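Local coordinates for protein serine racemase (PDB 4ECL) that belongs to the alanine racemase family, its chain joining a TIM-barrel-like domain to a beta-rich C-terminal domain, at residues M46-T51 with L368-R373. Numbering follows the deposited sequence.
Sequences MYEVTT and LNIIRR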
# COMPACT_ATOMS: atom_id res chain seq x y z
N MSE A 46 4.28 9.59 9.49
CA MSE A 46 5.52 10.33 9.62
C MSE A 46 5.34 11.63 10.40
O MSE A 46 6.21 12.00 11.19
CB MSE A 46 6.16 10.61 8.26
CG MSE A 46 7.68 10.79 8.35
SE MSE A 46 8.52 11.22 6.67
CE MSE A 46 7.95 9.67 5.63
N TYR A 47 4.21 12.30 10.20
CA TYR A 47 3.96 13.56 10.90
C TYR A 47 3.83 13.31 12.40
O TYR A 47 4.47 13.97 13.22
CB TYR A 47 2.69 14.23 10.36
CG TYR A 47 2.33 15.51 11.10
CD1 TYR A 47 3.14 16.63 11.00
CD2 TYR A 47 1.19 15.59 11.88
CE1 TYR A 47 2.83 17.80 11.67
CE2 TYR A 47 0.87 16.76 12.56
CZ TYR A 47 1.70 17.86 12.45
OH TYR A 47 1.40 19.03 13.11
N GLU A 48 3.00 12.34 12.75
CA GLU A 48 2.72 12.04 14.14
C GLU A 48 3.99 11.60 14.85
O GLU A 48 4.34 12.13 15.89
CB GLU A 48 1.63 10.97 14.26
CG GLU A 48 0.23 11.46 13.88
CD GLU A 48 -0.02 11.48 12.36
OE1 GLU A 48 0.80 10.93 11.59
OE2 GLU A 48 -1.05 12.07 11.95
N VAL A 49 4.69 10.65 14.25
CA VAL A 49 5.84 10.04 14.91
C VAL A 49 7.02 11.00 15.06
O VAL A 49 7.56 11.16 16.16
CB VAL A 49 6.27 8.76 14.21
CG1 VAL A 49 7.66 8.33 14.67
CG2 VAL A 49 5.25 7.68 14.47
N THR A 50 7.40 11.64 13.97
CA THR A 50 8.61 12.46 13.96
C THR A 50 8.50 13.71 14.84
O THR A 50 9.45 14.05 15.55
CB THR A 50 9.04 12.84 12.52
OG1 THR A 50 9.01 11.68 11.68
CG2 THR A 50 10.45 13.39 12.52
N THR A 51 7.36 14.38 14.82
CA THR A 51 7.19 15.54 15.71
C THR A 51 7.32 15.12 17.18
O THR A 51 7.95 15.81 17.99
CB THR A 51 5.86 16.27 15.47
OG1 THR A 51 4.78 15.34 15.64
CG2 THR A 51 5.80 16.84 14.06
N LEU A 368 -6.18 5.00 5.70
CA LEU A 368 -6.40 4.78 7.14
C LEU A 368 -6.18 6.06 7.92
O LEU A 368 -5.17 6.73 7.72
CB LEU A 368 -5.44 3.71 7.66
CG LEU A 368 -5.66 2.27 7.19
CD1 LEU A 368 -4.52 1.37 7.64
CD2 LEU A 368 -6.99 1.78 7.72
N ASN A 369 -7.08 6.39 8.84
CA ASN A 369 -6.86 7.55 9.69
C ASN A 369 -5.85 7.20 10.78
O ASN A 369 -5.75 6.05 11.18
CB ASN A 369 -8.16 8.07 10.28
CG ASN A 369 -9.06 8.72 9.23
OD1 ASN A 369 -10.12 8.19 8.89
ND2 ASN A 369 -8.62 9.86 8.72
N ILE A 370 -5.10 8.19 11.24
CA ILE A 370 -4.10 7.94 12.27
C ILE A 370 -4.39 8.72 13.54
O ILE A 370 -4.52 9.95 13.52
CB ILE A 370 -2.67 8.25 11.77
CG1 ILE A 370 -2.37 7.39 10.54
CG2 ILE A 370 -1.67 7.99 12.88
CD1 ILE A 370 -0.92 7.41 10.13
N ILE A 371 -4.50 8.00 14.65
CA ILE A 371 -4.81 8.61 15.94
C ILE A 371 -3.74 8.32 17.00
O ILE A 371 -3.32 7.17 17.18
CB ILE A 371 -6.20 8.14 16.45
CG1 ILE A 371 -7.31 8.90 15.74
CG2 ILE A 371 -6.34 8.35 17.93
CD1 ILE A 371 -7.79 8.23 14.48
N ARG A 372 -3.31 9.36 17.71
CA ARG A 372 -2.35 9.22 18.80
C ARG A 372 -3.02 8.67 20.05
O ARG A 372 -4.16 9.02 20.34
CB ARG A 372 -1.71 10.57 19.16
CG ARG A 372 -1.08 11.29 17.98
CD ARG A 372 -0.42 12.60 18.41
NE ARG A 372 0.08 13.33 17.25
CZ ARG A 372 -0.51 14.40 16.73
NH1 ARG A 372 -1.62 14.89 17.28
NH2 ARG A 372 0.02 15.00 15.66
N ARG A 373 -2.31 7.81 20.78
CA ARG A 373 -2.76 7.35 22.09
C ARG A 373 -1.59 7.20 23.06
O ARG A 373 -0.72 8.07 23.16
CB ARG A 373 -3.51 6.02 21.97
CG ARG A 373 -4.84 6.11 21.23
CD ARG A 373 -5.85 6.93 22.01
NE ARG A 373 -7.10 7.11 21.28
CZ ARG A 373 -8.06 6.20 21.21
NH1 ARG A 373 -7.91 5.03 21.82
NH2 ARG A 373 -9.17 6.44 20.53
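Glu48 of helix 46-51 lies between Ile370 and Arg372, two residues on the same strand, and their meeting illustrates how domains of a two-domain enzyme can touch through side chains alone. The helix and strand 369-372 run 24° apart in direction, with axes 9.5 Å from each other at their closest, and no hydrogen bond links them.

The more sheltered part sets a carboxylate against a branched aliphatic side chain. With CG beside the backbone N (chi1 -71°) and the chain bent at chi2, the Glu48 side chain slants across Ile370, its carboxylate carbon CD 3.9 Å from Ile370 CG2 and its oxygens beside Ile370 carbons. Ile370 also touches Ile11 of strand 7-11, the parallel neighbour of 369-372 in the mixed sheet of the C-terminal domain.

The solvent side, formed by the more exposed Arg372 and Tyr47, is no wider apart. The Arg372 chain, extended from CG to NE, crosses Glu48 at about a right angle and sets Arg372 NE 3.9 Å from Glu48 CG. Arg372 NH2 stands 3.7 Å from Tyr47 CE2, which meets the guanidinium at its edge; ring and guanidinium planes are turned 55° apart, so the pair is not a flat stack. The Tyr47 ring also packs edge-to-face with Tyr75.

Glu48 OE2 and Arg372 NH2 carry opposite charges yet remain 4.8 Å apart, too far for a salt bridge. The chemistry thus implies a modest interface between barrel-side helix and C-terminal sheet, held by van der Waals contact and perhaps by a long-range attraction that solvent would weaken.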